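Side-chain contacts in dihydropyrimidinase (Brevibacillus agri, PDB 3SFW), which probably catalyses, as a zinc-dependent amidohydrolase, the reversible hydrolytic ring opening of dihydropyrimidines such as dihydrouracil to N-carbamoyl-beta-amino acids: residues Asp24-Val29 / Ala449-Lys454; Ile272-Lys277 / Ala283-Ser288; Asp279-Lys284 / Phe319-Gln324. All coordinates share one frame; numbering follows the deposited sequence.

Interaction 1. Residues Asp24-Val29 / Ala449-Lys454; sequences DGEKVV and AGRYVK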
loop_
_atom_site.group_PDB
_atom_site.type_symbol
_atom_site.label_atom_id
_atom_site.label_comp_id
_atom_site.label_asym_id
_atom_site.label_seq_id
_atom_site.Cartn_x
_atom_site.Cartn_y
_atom_site.Cartn_z
ATOM N N ASP A 24 -34.823 -18.225 -33.323
ATOM C CA ASP A 24 -35.953 -19.154 -33.563
ATOM C C ASP A 24 -36.614 -19.373 -32.222
ATOM O O ASP A 24 -35.987 -19.842 -31.283
ATOM C CB ASP A 24 -35.454 -20.491 -34.141
ATOM C CG ASP A 24 -36.609 -21.419 -34.603
ATOM O OD1 ASP A 24 -37.784 -21.062 -34.458
ATOM O OD2 ASP A 24 -36.321 -22.482 -35.167
ATOM N N GLY A 25 -37.815 -18.828 -32.053
ATOM C CA GLY A 25 -38.445 -18.958 -30.761
ATOM C C GLY A 25 -37.760 -18.007 -29.757
ATOM O O GLY A 25 -37.653 -16.823 -30.023
ATOM N N GLU A 26 -37.284 -18.548 -28.638
ATOM C CA GLU A 26 -36.767 -17.700 -27.536
ATOM C C GLU A 26 -35.246 -17.505 -27.611
ATOM O O GLU A 26 -34.690 -16.764 -26.802
ATOM C CB GLU A 26 -37.124 -18.315 -26.197
ATOM C CG GLU A 26 -38.650 -18.444 -25.951
ATOM C CD GLU A 26 -38.968 -18.577 -24.476
ATOM O OE1 GLU A 26 -38.278 -19.311 -23.781
ATOM O OE2 GLU A 26 -39.861 -17.886 -24.014
ATOM N N LYS A 27 -34.603 -18.196 -28.542
ATOM C CA LYS A 27 -33.140 -18.399 -28.484
ATOM C C LYS A 27 -32.450 -18.043 -29.797
ATOM O O LYS A 27 -33.042 -18.096 -30.897
ATOM C CB LYS A 27 -32.845 -19.850 -28.128
ATOM C CG LYS A 27 -32.949 -20.064 -26.606
ATOM C CD LYS A 27 -32.683 -21.465 -26.233
ATOM C CE LYS A 27 -33.241 -21.757 -24.875
ATOM N NZ LYS A 27 -33.013 -23.219 -24.589
ATOM N N VAL A 28 -31.199 -17.619 -29.686
ATOM C CA VAL A 28 -30.387 -17.430 -30.876
ATOM C C VAL A 28 -29.968 -18.797 -31.393
ATOM O O VAL A 28 -29.555 -19.640 -30.603
ATOM C CB VAL A 28 -29.133 -16.619 -30.526
ATOM C CG1 VAL A 28 -28.189 -16.551 -31.749
ATOM C CG2 VAL A 28 -29.542 -15.175 -30.068
ATOM N N VAL A 29 -30.184 -19.047 -32.691
ATOM C CA VAL A 29 -29.846 -20.361 -33.281
ATOM C C VAL A 29 -28.751 -20.312 -34.341
ATOM O O VAL A 29 -28.124 -21.349 -34.622
ATOM C CB VAL A 29 -31.110 -21.111 -33.844
ATOM C CG1 VAL A 29 -32.075 -21.430 -32.699
ATOM C CG2 VAL A 29 -31.746 -20.309 -34.957
ATOM N N ALA A 449 -45.131 -10.649 -19.363
ATOM C CA ALA A 449 -44.275 -11.358 -20.324
ATOM C C ALA A 449 -42.991 -11.898 -19.674
ATOM O O ALA A 449 -42.404 -12.905 -20.133
ATOM C CB ALA A 449 -43.917 -10.432 -21.484
ATOM N N GLY A 450 -42.465 -11.116 -18.739
ATOM C CA GLY A 450 -41.213 -11.434 -18.054
ATOM C C GLY A 450 -41.332 -12.676 -17.215
ATOM O O GLY A 450 -42.421 -13.024 -16.748
ATOM N N ARG A 451 -40.223 -13.418 -17.112
ATOM C CA ARG A 451 -40.166 -14.659 -16.312
ATOM C C ARG A 451 -39.092 -14.598 -15.234
ATOM O O ARG A 451 -38.063 -13.936 -15.392
ATOM C CB ARG A 451 -39.880 -15.894 -17.186
ATOM C CG ARG A 451 -40.938 -16.064 -18.276
ATOM C CD ARG A 451 -41.180 -17.514 -18.591
ATOM N NE ARG A 451 -40.081 -18.074 -19.348
ATOM C CZ ARG A 451 -40.197 -18.565 -20.585
ATOM N NH1 ARG A 451 -39.121 -19.035 -21.207
ATOM N NH2 ARG A 451 -41.375 -18.581 -21.201
ATOM N N TYR A 452 -39.358 -15.312 -14.148
ATOM C CA TYR A 452 -38.411 -15.415 -13.034
ATOM C C TYR A 452 -37.244 -16.265 -13.496
ATOM O O TYR A 452 -37.449 -17.302 -14.149
ATOM C CB TYR A 452 -39.090 -16.096 -11.812
ATOM C CG TYR A 452 -38.097 -16.360 -10.688
ATOM C CD1 TYR A 452 -37.572 -15.295 -9.947
ATOM C CD2 TYR A 452 -37.711 -17.675 -10.332
ATOM C CE1 TYR A 452 -36.642 -15.507 -8.927
ATOM C CE2 TYR A 452 -36.740 -17.887 -9.352
ATOM C CZ TYR A 452 -36.229 -16.807 -8.645
ATOM O OH TYR A 452 -35.328 -16.992 -7.640
ATOM N N VAL A 453 -36.033 -15.862 -13.126
ATOM C CA VAL A 453 -34.821 -16.633 -13.476
ATOM C C VAL A 453 -34.249 -17.322 -12.252
ATOM O O VAL A 453 -33.971 -16.658 -11.241
ATOM C CB VAL A 453 -33.734 -15.685 -14.052
ATOM C CG1 VAL A 453 -32.462 -16.503 -14.430
ATOM C CG2 VAL A 453 -34.314 -14.991 -15.291
ATOM N N LYS A 454 -34.223 -18.659 -12.269
ATOM C CA LYS A 454 -33.634 -19.439 -11.154
ATOM C C LYS A 454 -32.136 -19.531 -11.394
ATOM O O LYS A 454 -31.713 -19.991 -12.461
ATOM C CB LYS A 454 -34.238 -20.881 -11.094
ATOM C CG LYS A 454 -35.612 -21.000 -10.392
ATOM C CD LYS A 454 -36.055 -22.500 -10.271
ATOM C CE LYS A 454 -36.976 -22.814 -9.033
ATOM N NZ LYS A 454 -37.916 -21.723 -8.575
#
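R451 and E26 are the two residues through which 449-454 touches 24-29, and a salt bridge is the substance of the contact: even here the CA atoms of E26 and R451 remain 12.1 Å apart. Just before it, A449 O is bonded to R433 NH2; then R451 sends its side chain across. CG of R451 lies anti to its own carbonyl carbon, and bends at chi2 and chi3 bring the guanidinium to the carboxylate from the direction opposite to that of E26, whose chain is extended beyond CG. NH1 of R451 donates to OE1 of E26 over 2.7 Å, meeting the syn lone pair, on the side of the other carboxylate oxygen. The N-H...O angle of 138° marks a bent bond. NH1 of R451 is also the nearest nitrogen to OE2 of E26, at 3.1 Å, but only its approach to OE1 counts as the bond. The two flat groups are turned 44° against each other, and OE1 is tilted somewhat out of the guanidinium plane. OE2 is bridged by R433 NH1, so the carboxylate is shared by two arginines whose guanidinium groups lie close together, and probably offsets their charges.

E26 sits at a corner of the type II' turn D24-K27, which closes a beta hairpin between strands 20-24 and 27-32. The turn is held by D24 N to K27 O at 3.0 Å, with G25 supplying the positive phi (74°). Past R451 the chain turns to other parts of the subunit: Y452 packs its ring edge-to-face with H109, while V453 rests on M378 and Q381.

Interaction 2. Residues Ile272-Lys277 / Ala283-Ser288; sequences ITALEK and AKYVWS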
loop_
_atom_site.group_PDB
_atom_site.type_symbol
_atom_site.label_atom_id
_atom_site.label_comp_id
_atom_site.label_asym_id
_atom_site.label_seq_id
_atom_site.Cartn_x
_atom_site.Cartn_y
_atom_site.Cartn_z
ATOM N N ILE A 272 -21.113 15.511 -4.980
ATOM C CA ILE A 272 -21.726 15.884 -3.719
ATOM C C ILE A 272 -22.354 17.285 -3.859
ATOM O O ILE A 272 -23.298 17.605 -3.163
ATOM C CB ILE A 272 -20.652 15.904 -2.610
ATOM C CG1 ILE A 272 -21.274 16.126 -1.220
ATOM C CG2 ILE A 272 -19.498 16.936 -2.922
ATOM C CD1 ILE A 272 -20.240 16.031 -0.081
ATOM N N THR A 273 -21.846 18.115 -4.774
ATOM C CA THR A 273 -22.454 19.450 -4.930
ATOM C C THR A 273 -23.946 19.444 -5.339
ATOM O O THR A 273 -24.664 20.440 -5.130
ATOM C CB THR A 273 -21.656 20.409 -5.890
ATOM O OG1 THR A 273 -21.619 19.871 -7.218
ATOM C CG2 THR A 273 -20.231 20.660 -5.355
ATOM N N ALA A 274 -24.424 18.353 -5.936
ATOM C CA ALA A 274 -25.838 18.301 -6.362
ATOM C C ALA A 274 -26.766 18.421 -5.125
ATOM O O ALA A 274 -27.931 18.807 -5.250
ATOM C CB ALA A 274 -26.143 16.994 -7.128
ATOM N N LEU A 275 -26.267 17.999 -3.967
ATOM C CA LEU A 275 -27.111 17.974 -2.777
ATOM C C LEU A 275 -27.311 19.382 -2.236
ATOM O O LEU A 275 -28.093 19.569 -1.291
ATOM C CB LEU A 275 -26.512 17.096 -1.672
ATOM C CG LEU A 275 -26.934 15.642 -1.969
ATOM C CD1 LEU A 275 -25.741 14.930 -2.559
ATOM C CD2 LEU A 275 -27.435 14.912 -0.751
ATOM N N GLU A 276 -26.501 20.316 -2.740
ATOM C CA GLU A 276 -26.571 21.718 -2.266
ATOM C C GLU A 276 -27.624 22.509 -3.014
ATOM O O GLU A 276 -27.854 23.692 -2.689
ATOM C CB GLU A 276 -25.222 22.433 -2.425
ATOM C CG GLU A 276 -24.061 21.865 -1.647
ATOM C CD GLU A 276 -22.718 22.418 -2.197
ATOM O OE1 GLU A 276 -22.720 23.486 -2.851
ATOM O OE2 GLU A 276 -21.679 21.791 -2.000
ATOM N N LYS A 277 -28.259 21.899 -4.015
ATOM C CA LYS A 277 -29.225 22.662 -4.826
ATOM C C LYS A 277 -30.319 23.199 -3.923
ATOM O O LYS A 277 -30.852 22.474 -3.089
ATOM C CB LYS A 277 -29.835 21.851 -5.968
ATOM C CG LYS A 277 -28.868 21.429 -7.063
ATOM C CD LYS A 277 -29.559 20.375 -7.946
ATOM C CE LYS A 277 -28.614 19.825 -9.029
ATOM N NZ LYS A 277 -28.284 20.863 -10.074
ATOM N N ALA A 283 -32.799 17.256 -2.259
ATOM C CA ALA A 283 -33.425 15.981 -1.800
ATOM C C ALA A 283 -33.577 14.992 -2.958
ATOM O O ALA A 283 -33.622 13.768 -2.745
ATOM C CB ALA A 283 -34.773 16.225 -1.154
ATOM N N LYS A 284 -33.646 15.510 -4.177
ATOM C CA LYS A 284 -33.647 14.637 -5.376
ATOM C C LYS A 284 -32.410 13.723 -5.452
ATOM O O LYS A 284 -32.460 12.663 -6.111
ATOM C CB LYS A 284 -33.684 15.490 -6.623
ATOM C CG LYS A 284 -35.043 16.176 -6.847
ATOM C CD LYS A 284 -34.990 17.071 -8.099
ATOM C CE LYS A 284 -36.378 17.555 -8.484
ATOM N NZ LYS A 284 -36.351 18.503 -9.672
ATOM N N TYR A 285 -31.314 14.161 -4.830
ATOM C CA TYR A 285 -30.024 13.450 -4.947
ATOM C C TYR A 285 -29.655 12.716 -3.675
ATOM O O TYR A 285 -28.499 12.299 -3.511
ATOM C CB TYR A 285 -28.890 14.452 -5.315
ATOM C CG TYR A 285 -29.152 15.075 -6.655
ATOM C CD1 TYR A 285 -28.726 14.436 -7.822
ATOM C CD2 TYR A 285 -29.971 16.227 -6.775
ATOM C CE1 TYR A 285 -29.056 14.939 -9.085
ATOM C CE2 TYR A 285 -30.277 16.758 -8.041
ATOM C CZ TYR A 285 -29.819 16.087 -9.195
ATOM O OH TYR A 285 -30.138 16.534 -10.472
ATOM N N VAL A 286 -30.627 12.563 -2.772
ATOM C CA VAL A 286 -30.374 11.871 -1.495
ATOM C C VAL A 286 -30.574 10.340 -1.692
ATOM O O VAL A 286 -31.625 9.905 -2.099
ATOM C CB VAL A 286 -31.351 12.391 -0.390
ATOM C CG1 VAL A 286 -31.389 11.409 0.827
ATOM C CG2 VAL A 286 -30.890 13.789 0.048
ATOM N N TRP A 287 -29.465 9.623 -1.593
ATOM C CA TRP A 287 -29.396 8.139 -1.673
ATOM C C TRP A 287 -28.083 7.797 -1.008
ATOM O O TRP A 287 -27.294 8.707 -0.688
ATOM C CB TRP A 287 -29.393 7.636 -3.132
ATOM C CG TRP A 287 -28.468 8.398 -4.060
ATOM C CD1 TRP A 287 -27.108 8.395 -4.042
ATOM C CD2 TRP A 287 -28.869 9.178 -5.207
ATOM N NE1 TRP A 287 -26.621 9.158 -5.119
ATOM C CE2 TRP A 287 -27.691 9.645 -5.832
ATOM C CE3 TRP A 287 -30.130 9.572 -5.729
ATOM C CZ2 TRP A 287 -27.727 10.492 -6.966
ATOM C CZ3 TRP A 287 -30.170 10.334 -6.888
ATOM C CH2 TRP A 287 -28.975 10.752 -7.523
ATOM N N SER A 288 -27.864 6.510 -0.702
ATOM C CA SER A 288 -26.719 6.152 0.156
ATOM C C SER A 288 -25.981 5.004 -0.503
ATOM O O SER A 288 -26.620 4.187 -1.119
ATOM C CB SER A 288 -27.205 5.683 1.528
ATOM O OG SER A 288 -27.906 6.746 2.184
#
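In the long loop between helix 265-269 and helix 295-305, within the excursion that follows strand 258-263, the chain doubles back so that Y285 lies against A274, L275 and K277. The A274 methyl sits over one face of the tyrosine ring: CB of A274 is 3.7 Å from the ring centroid of Y285 and 16° off the ring normal, which qualifies as a CH-pi contact. K277 reaches the same ring farther out, with its CE 3.6 Å from CE2 of Y285 in an oblique approach. The phenol OH is bonded to P417 O, which fixes the far end of the ring. Both segments belong to a loop of the TIM-barrel amidohydrolase fold, between parallel strands 258-263 and 311-312, and the side chain of V286 comes within about 12 Å of a zinc ion.

L275 supplies the other half of the contact. Its chi2 of 103°, off the staggered positions, turns the isopropyl end so that CD1 lies 3.9 Å from the backbone O of Y285 and CD2 3.7 Å from CG2 of V286. L275 and V286 cross at about a right angle, and CG of L275 also packs 4.1 Å from CB of Y285.

Interaction 3. Residues Asp279-Lys284 / Phe319-Gln324; sequences DFEGAK and FNFSGQ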
loop_
_atom_site.group_PDB
_atom_site.type_symbol
_atom_site.label_atom_id
_atom_site.label_comp_id
_atom_site.label_asym_id
_atom_site.label_seq_id
_atom_site.Cartn_x
_atom_site.Cartn_y
_atom_site.Cartn_z
ATOM N N ASP A 279 -33.904 25.249 -2.396
ATOM C CA ASP A 279 -35.346 25.078 -2.558
ATOM C C ASP A 279 -35.695 23.589 -2.415
ATOM O O ASP A 279 -36.553 23.094 -3.146
ATOM C CB ASP A 279 -35.794 25.494 -3.972
ATOM C CG ASP A 279 -35.692 26.986 -4.223
ATOM O OD1 ASP A 279 -36.058 27.769 -3.329
ATOM O OD2 ASP A 279 -35.306 27.359 -5.357
ATOM N N PHE A 280 -34.917 22.890 -1.593
ATOM C CA PHE A 280 -35.090 21.447 -1.340
ATOM C C PHE A 280 -34.691 20.570 -2.513
ATOM O O PHE A 280 -34.833 19.317 -2.412
ATOM C CB PHE A 280 -36.536 21.137 -0.930
ATOM C CG PHE A 280 -36.710 19.819 -0.181
ATOM C CD1 PHE A 280 -35.965 19.545 0.954
ATOM C CD2 PHE A 280 -37.559 18.833 -0.684
ATOM C CE1 PHE A 280 -36.122 18.311 1.657
ATOM C CE2 PHE A 280 -37.707 17.571 0.006
ATOM C CZ PHE A 280 -36.974 17.337 1.172
ATOM N N GLU A 281 -34.202 21.166 -3.612
ATOM C CA GLU A 281 -33.905 20.366 -4.831
ATOM C C GLU A 281 -32.854 19.300 -4.552
ATOM O O GLU A 281 -32.853 18.223 -5.193
ATOM C CB GLU A 281 -33.436 21.228 -6.017
ATOM C CG GLU A 281 -34.535 22.026 -6.670
ATOM C CD GLU A 281 -35.384 21.221 -7.663
ATOM O OE1 GLU A 281 -34.839 20.589 -8.591
ATOM O OE2 GLU A 281 -36.618 21.368 -7.599
ATOM N N GLY A 282 -32.015 19.580 -3.559
ATOM C CA GLY A 282 -30.965 18.657 -3.113
ATOM C C GLY A 282 -31.544 17.283 -2.727
ATOM O O GLY A 282 -30.831 16.272 -2.823
ATOM N N ALA A 283 -32.799 17.256 -2.259
ATOM C CA ALA A 283 -33.425 15.981 -1.800
ATOM C C ALA A 283 -33.577 14.992 -2.958
ATOM O O ALA A 283 -33.622 13.768 -2.745
ATOM C CB ALA A 283 -34.773 16.225 -1.154
ATOM N N LYS A 284 -33.646 15.510 -4.177
ATOM C CA LYS A 284 -33.647 14.637 -5.376
ATOM C C LYS A 284 -32.410 13.723 -5.452
ATOM O O LYS A 284 -32.460 12.663 -6.111
ATOM C CB LYS A 284 -33.684 15.490 -6.623
ATOM C CG LYS A 284 -35.043 16.176 -6.847
ATOM C CD LYS A 284 -34.990 17.071 -8.099
ATOM C CE LYS A 284 -36.378 17.555 -8.484
ATOM N NZ LYS A 284 -36.351 18.503 -9.672
ATOM N N PHE A 319 -38.259 7.642 -5.607
ATOM C CA PHE A 319 -39.348 8.286 -4.858
ATOM C C PHE A 319 -39.603 9.620 -5.530
ATOM O O PHE A 319 -38.650 10.358 -5.843
ATOM C CB PHE A 319 -38.896 8.538 -3.422
ATOM C CG PHE A 319 -38.554 7.283 -2.661
ATOM C CD1 PHE A 319 -39.568 6.500 -2.099
ATOM C CD2 PHE A 319 -37.219 6.873 -2.518
ATOM C CE1 PHE A 319 -39.263 5.300 -1.426
ATOM C CE2 PHE A 319 -36.889 5.678 -1.798
ATOM C CZ PHE A 319 -37.920 4.922 -1.211
ATOM N N ASN A 320 -40.870 9.950 -5.738
ATOM C CA ASN A 320 -41.202 11.263 -6.256
ATOM C C ASN A 320 -40.642 12.383 -5.378
ATOM O O ASN A 320 -40.621 12.303 -4.149
ATOM C CB ASN A 320 -42.726 11.417 -6.354
ATOM C CG ASN A 320 -43.310 10.538 -7.394
ATOM O OD1 ASN A 320 -43.109 10.762 -8.580
ATOM N ND2 ASN A 320 -44.003 9.472 -6.962
ATOM N N PHE A 321 -40.259 13.467 -6.029
ATOM C CA PHE A 321 -39.846 14.666 -5.335
ATOM C C PHE A 321 -41.038 15.232 -4.561
ATOM O O PHE A 321 -40.925 15.523 -3.367
ATOM C CB PHE A 321 -39.398 15.702 -6.349
ATOM C CG PHE A 321 -38.858 16.966 -5.704
ATOM C CD1 PHE A 321 -37.893 16.900 -4.719
ATOM C CD2 PHE A 321 -39.340 18.214 -6.082
ATOM C CE1 PHE A 321 -37.372 18.056 -4.136
ATOM C CE2 PHE A 321 -38.808 19.373 -5.515
ATOM C CZ PHE A 321 -37.833 19.290 -4.547
ATOM N N SER A 322 -42.172 15.345 -5.237
ATOM C CA SER A 322 -43.389 15.804 -4.561
ATOM C C SER A 322 -43.966 14.687 -3.681
ATOM O O SER A 322 -44.130 13.512 -4.122
ATOM C CB SER A 322 -44.431 16.282 -5.577
ATOM O OG SER A 322 -45.666 16.539 -4.939
ATOM N N GLY A 323 -44.256 15.026 -2.435
ATOM C CA GLY A 323 -44.890 14.073 -1.548
ATOM C C GLY A 323 -43.875 13.178 -0.852
ATOM O O GLY A 323 -43.761 13.202 0.388
ATOM N N GLN A 324 -43.123 12.385 -1.638
ATOM C CA GLN A 324 -42.318 11.357 -1.044
ATOM C C GLN A 324 -40.999 11.926 -0.549
ATOM O O GLN A 324 -40.692 11.813 0.622
ATOM C CB GLN A 324 -42.086 10.194 -2.041
ATOM C CG GLN A 324 -43.373 9.412 -2.281
ATOM C CD GLN A 324 -43.146 8.230 -3.177
ATOM O OE1 GLN A 324 -42.820 8.391 -4.362
ATOM N NE2 GLN A 324 -43.307 7.030 -2.629
#
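F321 pushes its ring into a clasp formed by F280, E281, A283 and K284, and its first torsion accounts for this: CG is anti to the backbone N (chi1 -176°), which carries the ring out across to 279-284. K284 takes one face. Its chain is extended beyond CG and crosses the phenylalanine at about a right angle, so that CE lies 3.9 Å from the F321 ring centroid and 18° off the normal, a CH-pi contact. Farther along, NZ of K284 is 5.0 Å from that centroid, still over the face, and forms a cation-pi interaction. The same ammonium is tied to OE1 of E281 by a salt bridge of 2.8 Å, which probably helps hold the lysine end over the ring. E281 achieves this by bending at chi2: its CB bond starts away from 319-324, yet the carboxylate returns to place OE2 3.6 Å from CE2 of F321, in an oblique approach.

The edge of the ring meets backbone. F280 O lies in the ring plane, 3.3 Å from CE1 of F321, and also accepts the backbone N-H of A283, so this carbonyl faces a slightly positive C-H rim while helping to close the 3-10 turn. The rings of F280 and F321 are near parallel (26°) but slid apart, with centroids separated by 5.8 Å; contact is confined to their margins, CD2 of F280 standing 3.5 Å from CE1 of F321. D414 accepts the backbone N-H groups of F321 and S322 through its two carboxylate oxygens. The arrangement joins two loops of the amidohydrolase TIM barrel, one following strand 258-263 and the other following strand 311-312, whose continuation carries the zinc ligand D315.

Interactions 2 and 3 form one neighbourhood, their centres about 10 Å apart. They share A283 and K284, and K277 O lies 3.2 Å from G282 N, a probable hydrogen bond that ties the connection between helices 265-269 and 295-305 together; interaction 3 then links it to the segment around F321. Interaction 1 stands on the opposite side of the chain's centre, with its own centre about 39 Å and 38 Å from those of interactions 2 and 3. Along the chain, 24-29 precedes and 449-454 follows all other segments. Interaction 1 thus brings sequence-distant hairpin and C-terminal tail together, whereas the other two organise loops of the zinc-bearing barrel.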